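Local coordinates for protein fructose-1,6-bisphosphatase/inositol-1-monophosphatase (Thermotoga maritima, PDB 2P3N) that hydrolyses the phosphate ester of inositol 1-phosphate, and the 1-phosphate of fructose 1,6-bisphosphate, with magnesium as cofactor, at residues D79-D82 / G83-N86; G151-V154 / D155-G158; E241-K244 / V245-V249. All coordinates share one frame; numbering follows the deposited sequence.

Contact 1 (D79-D82 / G83-N86); sequences DPID and GTIN. With MG (magnesium ion), chain E.
The metal-binding signature of the inositol monophosphatase family, here Asp-Pro-Ile-Asp-Gly-Thr, turns so that Ile81 and Thr84 meet beside a magnesium ion. Strand residues 81-82 lead through Gly83 into the helix that opens at Thr84, and the ion is held on the first half of this turn. Asp79 gives it one carboxylate oxygen, OD2, at 2.2 Å, and Ile81 gives its backbone O at 2.1 Å. Three waters and Glu65 complete a set of six ligands. The waters are tied back to the same turn: the other carboxylate oxygen, Asp79 OD1, accepts from water 1 at 2.8 Å, and Ile81 N donates to water 2. Asp79 suits its place because CG, anti to the backbone N (chi1 -170°), swings one oxygen to the ion while the other takes the water. Asp82 uses its carboxylate differently, accepting from the backbone N of Ala178 and, weakly, of Ala177; it probably helps to bind a second magnesium ion, as in related enzymes. Gly83 sits at the N-cap with phi 114°, where a CB would run into the carbonyl O of Asp82, so any side chain would be badly placed. The side chains of Ile81 and Thr84 cross at about a right angle, with Ile81 CG2 3.7 Å from Thr84 OG1. That hydroxyl is also hydrogen-bonded to Asp42 OD1, which probably helps to hold it in place behind the metal-bound water. Thr84 thus reaches the ion through solvent: its OG1 accepts from water 3 at 2.7 Å, and this water lies 1.9 Å from the magnesium.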
loop_
_atom_site.group_PDB
_atom_site.type_symbol
_atom_site.label_atom_id
_atom_site.label_comp_id
_atom_site.label_asym_id
_atom_site.label_seq_id
_atom_site.Cartn_x
_atom_site.Cartn_y
_atom_site.Cartn_z
ATOM N N ASP A 79 -14.337 19.068 2.933
ATOM C CA ASP A 79 -15.270 18.084 2.430
ATOM C C ASP A 79 -14.822 16.812 3.146
ATOM O O ASP A 79 -13.821 16.192 2.773
ATOM C CB ASP A 79 -15.200 17.914 0.914
ATOM C CG ASP A 79 -16.346 17.051 0.384
ATOM O OD1 ASP A 79 -16.718 17.174 -0.804
ATOM O OD2 ASP A 79 -16.878 16.241 1.167
ATOM N N PRO A 80 -15.541 16.435 4.217
ATOM C CA PRO A 80 -15.205 15.233 4.984
ATOM C C PRO A 80 -15.094 13.967 4.121
ATOM O O PRO A 80 -14.219 13.138 4.347
ATOM C CB PRO A 80 -16.326 15.167 6.030
ATOM C CG PRO A 80 -17.488 15.857 5.341
ATOM C CD PRO A 80 -16.802 17.032 4.700
ATOM N N ILE A 81 -15.981 13.808 3.144
ATOM C CA ILE A 81 -15.910 12.648 2.258
ATOM C C ILE A 81 -16.408 13.044 0.894
ATOM O O ILE A 81 -17.610 13.182 0.689
ATOM C CB ILE A 81 -16.781 11.447 2.716
ATOM C CG1 ILE A 81 -16.301 10.913 4.067
ATOM C CG2 ILE A 81 -16.696 10.343 1.671
ATOM C CD1 ILE A 81 -17.108 9.753 4.606
ATOM N N ASP A 82 -15.483 13.244 -0.037
ATOM C CA ASP A 82 -15.867 13.602 -1.391
ATOM C C ASP A 82 -16.020 12.285 -2.148
ATOM O O ASP A 82 -15.038 11.650 -2.518
ATOM C CB ASP A 82 -14.797 14.493 -2.029
ATOM C CG ASP A 82 -15.183 14.968 -3.422
ATOM O OD1 ASP A 82 -14.428 15.772 -4.012
ATOM O OD2 ASP A 82 -16.239 14.539 -3.931
ATOM N N GLY A 83 -17.259 11.864 -2.355
ATOM C CA GLY A 83 -17.497 10.607 -3.040
ATOM C C GLY A 83 -18.123 9.646 -2.044
ATOM O O GLY A 83 -17.740 8.479 -1.954
ATOM N N THR A 84 -19.098 10.153 -1.293
ATOM C CA THR A 84 -19.792 9.377 -0.274
ATOM C C THR A 84 -20.483 8.125 -0.823
ATOM O O THR A 84 -20.592 7.106 -0.123
ATOM C CB THR A 84 -20.826 10.256 0.466
ATOM O OG1 THR A 84 -20.172 11.424 0.986
ATOM C CG2 THR A 84 -21.456 9.483 1.614
ATOM N N ILE A 85 -20.940 8.192 -2.073
ATOM C CA ILE A 85 -21.607 7.045 -2.690
ATOM C C ILE A 85 -20.592 5.927 -2.863
ATOM O O ILE A 85 -20.834 4.790 -2.473
ATOM C CB ILE A 85 -22.204 7.426 -4.064
ATOM C CG1 ILE A 85 -23.387 8.376 -3.858
ATOM C CG2 ILE A 85 -22.617 6.173 -4.827
ATOM C CD1 ILE A 85 -23.965 8.944 -5.133
ATOM N N ASN A 86 -19.452 6.265 -3.456
ATOM C CA ASN A 86 -18.383 5.300 -3.659
ATOM C C ASN A 86 -18.012 4.715 -2.307
ATOM O O ASN A 86 -17.969 3.495 -2.126
ATOM C CB ASN A 86 -17.162 5.996 -4.248
ATOM C CG ASN A 86 -17.220 6.108 -5.743
ATOM O OD1 ASN A 86 -16.360 6.732 -6.358
ATOM N ND2 ASN A 86 -18.231 5.495 -6.347
HETATM MG MG MG E . -18.601 14.983 0.768
HETATM O O HOH W 1 -18.918 15.456 -1.265
HETATM O O HOH W 2 -18.885 14.451 2.949
HETATM O O HOH W 3 -20.242 14.020 0.402
#

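Contact 2 (G151-V154 / D155-G158); sequences GSYV and DFTG
Thr157 OG1 reaches back from the first turn of helix 156-167 to the loop before it, accepting the backbone N-H of Tyr153 at 2.7 Å in a nearly straight bond (N-H...O 171°). Gly151 O lies 2.5 Å from the same OG1. Thr157 can do this because OG1 stands anti to its carbonyl carbon (chi1 -64°), facing the loop. The next pair is aromatic. Tyr153 presents its edge to the face of Phe156 in an offset edge-to-face stack, centroids 5.7 Å apart and planes at 78°, with Tyr153 CD2 3.7 Å from Phe156 CD1. Gly151 O lies 3.0 Å above one face of the tyrosine ring, toward its rim, and a CB on Gly151 would collide with the tyrosine OH. Trp195 and Phe160 also meet the Phe156 ring, placing it among aromatics. A valine in place of Thr157 would probably leave the Tyr153 N-H without its acceptor and the loop less firmly held to the helix. A polar bond inside the turn and an aromatic edge-to-face pair beside it are consistent with a well-defined entry of the chain into helix 156-167.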
loop_
_atom_site.group_PDB
_atom_site.type_symbol
_atom_site.label_atom_id
_atom_site.label_comp_id
_atom_site.label_asym_id
_atom_site.label_seq_id
_atom_site.Cartn_x
_atom_site.Cartn_y
_atom_site.Cartn_z
ATOM N N GLY A 151 -18.601 14.270 -13.917
ATOM C CA GLY A 151 -19.278 13.725 -12.750
ATOM C C GLY A 151 -20.696 13.329 -13.125
ATOM O O GLY A 151 -21.216 13.801 -14.135
ATOM N N SER A 152 -21.330 12.470 -12.334
ATOM C CA SER A 152 -22.691 12.045 -12.644
ATOM C C SER A 152 -23.727 13.138 -12.400
ATOM O O SER A 152 -24.147 13.370 -11.267
ATOM C CB SER A 152 -23.050 10.815 -11.825
ATOM O OG SER A 152 -22.126 9.774 -12.074
ATOM N N TYR A 153 -24.146 13.799 -13.472
ATOM C CA TYR A 153 -25.125 14.870 -13.361
ATOM C C TYR A 153 -26.424 14.521 -14.053
ATOM O O TYR A 153 -26.556 13.466 -14.668
ATOM C CB TYR A 153 -24.570 16.158 -13.963
ATOM C CG TYR A 153 -23.194 16.498 -13.458
ATOM C CD1 TYR A 153 -22.946 16.620 -12.093
ATOM C CD2 TYR A 153 -22.130 16.670 -14.343
ATOM C CE1 TYR A 153 -21.670 16.905 -11.617
ATOM C CE2 TYR A 153 -20.848 16.956 -13.877
ATOM C CZ TYR A 153 -20.627 17.070 -12.515
ATOM O OH TYR A 153 -19.368 17.350 -12.041
ATOM N N VAL A 154 -27.375 15.440 -13.942
ATOM C CA VAL A 154 -28.698 15.305 -14.533
ATOM C C VAL A 154 -28.651 14.683 -15.931
ATOM O O VAL A 154 -28.456 13.479 -16.077
ATOM C CB VAL A 154 -29.394 16.701 -14.574
ATOM C CG1 VAL A 154 -28.548 17.692 -15.374
ATOM C CG2 VAL A 154 -30.797 16.581 -15.141
ATOM N N ASP A 155 -28.832 15.508 -16.953
ATOM C CA ASP A 155 -28.819 15.048 -18.329
ATOM C C ASP A 155 -27.484 15.402 -18.956
ATOM O O ASP A 155 -27.156 14.943 -20.049
ATOM C CB ASP A 155 -29.938 15.731 -19.114
ATOM C CG ASP A 155 -31.322 15.286 -18.673
ATOM O OD1 ASP A 155 -31.643 15.409 -17.474
ATOM O OD2 ASP A 155 -32.096 14.815 -19.534
ATOM N N PHE A 156 -26.726 16.231 -18.248
ATOM C CA PHE A 156 -25.419 16.695 -18.698
ATOM C C PHE A 156 -24.454 15.566 -19.050
ATOM O O PHE A 156 -23.965 15.470 -20.181
ATOM C CB PHE A 156 -24.797 17.567 -17.610
ATOM C CG PHE A 156 -23.477 18.149 -17.987
ATOM C CD1 PHE A 156 -22.321 17.376 -17.944
ATOM C CD2 PHE A 156 -23.389 19.472 -18.409
ATOM C CE1 PHE A 156 -21.096 17.910 -18.318
ATOM C CE2 PHE A 156 -22.167 20.022 -18.787
ATOM C CZ PHE A 156 -21.016 19.239 -18.741
ATOM N N THR A 157 -24.168 14.729 -18.061
ATOM C CA THR A 157 -23.259 13.608 -18.225
ATOM C C THR A 157 -23.515 12.856 -19.520
ATOM O O THR A 157 -22.781 13.027 -20.489
ATOM C CB THR A 157 -23.380 12.635 -17.036
ATOM O OG1 THR A 157 -22.974 13.301 -15.833
ATOM C CG2 THR A 157 -22.505 11.421 -17.251
ATOM N N GLY A 158 -24.559 12.032 -19.527
ATOM C CA GLY A 158 -24.899 11.250 -20.705
ATOM C C GLY A 158 -24.758 11.980 -22.029
ATOM O O GLY A 158 -24.376 11.381 -23.033
#

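Contact 3 (E241-K244 / V245-V249); sequences EVVK and VVNEV
Lys244 and Glu248 both set out with CG anti to the backbone N (chi1 -167° and -174°), but then part company: the glutamate runs on extended through CG, while the lysine bends at each later torsion and curls along the helix toward it. The two chains come together obliquely, and Lys244 NZ forms a salt bridge with one carboxylate oxygen, Glu248 OE2. The modelled separation of 2.4 Å between NZ and OE2 is very short, so its exact value is doubtful. Glu248 OE1 stays 3.8 Å from Lys244 NZ, and the grip is therefore one-sided. Opposite charges four residues apart suit this outer side of the helix, where the lysine is exposed and Arg163 also touches Glu248. The pair belongs to helix 239-253, an amphipathic helix whose i to i+4 spacing brings partners onto the same face. Its backbone bonds follow that spacing: Val246 N donates to Val242 O at 3.0 Å and Glu248 N to Lys244 O at 2.8 Å, while Asn247 N to Val243 O, at 3.3 Å, is weak. On the buried side Val242 CG1 and Val246 CG2 touch at 3.7 Å. Valine fits here because its branches start at CB and stay close to the helix, filling the space against neighbouring residues with no polar atom to satisfy: Val242 rests on Phe191 and Val193 of strand 191-195, and Val246 on Phe219. Val245 faces helix 156-167, lying on Arg163 and Arg167, and its CG2 packs 3.2 Å from Glu241 O of the preceding turn.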
loop_
_atom_site.group_PDB
_atom_site.type_symbol
_atom_site.label_atom_id
_atom_site.label_comp_id
_atom_site.label_asym_id
_atom_site.label_seq_id
_atom_site.Cartn_x
_atom_site.Cartn_y
_atom_site.Cartn_z
ATOM N N GLU A 241 -11.096 23.590 -26.818
ATOM C CA GLU A 241 -11.710 22.459 -27.500
ATOM C C GLU A 241 -12.841 21.919 -26.618
ATOM O O GLU A 241 -13.852 21.407 -27.120
ATOM C CB GLU A 241 -10.660 21.371 -27.768
ATOM C CG GLU A 241 -10.149 21.326 -29.214
ATOM C CD GLU A 241 -8.689 20.871 -29.338
ATOM O OE1 GLU A 241 -7.775 21.691 -29.076
ATOM O OE2 GLU A 241 -8.455 19.693 -29.696
ATOM N N VAL A 242 -12.666 22.060 -25.303
ATOM C CA VAL A 242 -13.652 21.608 -24.318
ATOM C C VAL A 242 -14.709 22.689 -24.016
ATOM O O VAL A 242 -15.908 22.396 -23.974
ATOM C CB VAL A 242 -12.949 21.164 -22.991
ATOM C CG1 VAL A 242 -13.976 20.899 -21.899
ATOM C CG2 VAL A 242 -12.132 19.902 -23.237
ATOM N N VAL A 243 -14.269 23.931 -23.818
ATOM C CA VAL A 243 -15.197 25.020 -23.534
ATOM C C VAL A 243 -16.361 24.955 -24.517
ATOM O O VAL A 243 -17.516 25.125 -24.136
ATOM C CB VAL A 243 -14.525 26.411 -23.668
ATOM C CG1 VAL A 243 -15.513 27.494 -23.284
ATOM C CG2 VAL A 243 -13.292 26.498 -22.779
ATOM N N LYS A 244 -16.051 24.685 -25.780
ATOM C CA LYS A 244 -17.082 24.607 -26.810
ATOM C C LYS A 244 -18.052 23.458 -26.588
ATOM O O LYS A 244 -19.249 23.670 -26.427
ATOM C CB LYS A 244 -16.456 24.446 -28.199
ATOM C CG LYS A 244 -17.448 24.674 -29.347
ATOM C CD LYS A 244 -17.250 23.698 -30.510
ATOM C CE LYS A 244 -17.828 22.312 -30.197
ATOM N NZ LYS A 244 -19.305 22.354 -29.978
ATOM N N VAL A 245 -17.530 22.238 -26.594
ATOM C CA VAL A 245 -18.361 21.050 -26.421
ATOM C C VAL A 245 -19.276 21.123 -25.209
ATOM O O VAL A 245 -20.395 20.612 -25.236
ATOM C CB VAL A 245 -17.503 19.776 -26.292
ATOM C CG1 VAL A 245 -18.402 18.546 -26.237
ATOM C CG2 VAL A 245 -16.532 19.686 -27.459
ATOM N N VAL A 246 -18.795 21.755 -24.143
ATOM C CA VAL A 246 -19.578 21.882 -22.923
ATOM C C VAL A 246 -20.800 22.777 -23.136
ATOM O O VAL A 246 -21.916 22.418 -22.748
ATOM C CB VAL A 246 -18.717 22.446 -21.788
ATOM C CG1 VAL A 246 -19.553 22.620 -20.535
ATOM C CG2 VAL A 246 -17.562 21.507 -21.521
ATOM N N ASN A 247 -20.585 23.938 -23.752
ATOM C CA ASN A 247 -21.668 24.880 -24.038
ATOM C C ASN A 247 -22.563 24.308 -25.134
ATOM O O ASN A 247 -23.742 24.640 -25.232
ATOM C CB ASN A 247 -21.093 26.234 -24.475
ATOM C CG ASN A 247 -20.474 27.006 -23.317
ATOM O OD1 ASN A 247 -19.438 27.661 -23.470
ATOM N ND2 ASN A 247 -21.117 26.944 -22.154
ATOM N N GLU A 248 -21.990 23.444 -25.960
ATOM C CA GLU A 248 -22.736 22.800 -27.025
ATOM C C GLU A 248 -23.798 21.928 -26.352
ATOM O O GLU A 248 -24.944 21.863 -26.800
ATOM C CB GLU A 248 -21.790 21.934 -27.857
ATOM C CG GLU A 248 -22.415 21.304 -29.086
ATOM C CD GLU A 248 -21.474 20.329 -29.779
ATOM O OE1 GLU A 248 -21.313 19.189 -29.283
ATOM O OE2 GLU A 248 -20.891 20.707 -30.819
ATOM N N VAL A 249 -23.401 21.271 -25.264
ATOM C CA VAL A 249 -24.284 20.392 -24.494
ATOM C C VAL A 249 -25.225 21.201 -23.608
ATOM O O VAL A 249 -26.394 20.846 -23.430
ATOM C CB VAL A 249 -23.476 19.447 -23.562
ATOM C CG1 VAL A 249 -24.416 18.488 -22.838
ATOM C CG2 VAL A 249 -22.446 18.686 -24.357
#

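The three contacts follow one another along the chain without overlap. Contact 1 stands where strand 74-79 of the seven-stranded sheet ends, at the magnesium site; contacts 2 and 3 belong to the part of the fold built on the five-stranded sheet. Contact 2 lies between strand 147-150 and helix 156-167, and contact 3 on helix 239-253. The centres of contacts 1 and 2 are about 18 Å apart, those of contacts 1 and 3 about 27 Å. Contacts 2 and 3, with centres about 14 Å apart, touch directly, as Phe156 packs on Val246 and Val249, so the metal-binding turn stands apart from this helix packing. Contacts 1 and 2 also both meet the second subunit of the tetramer.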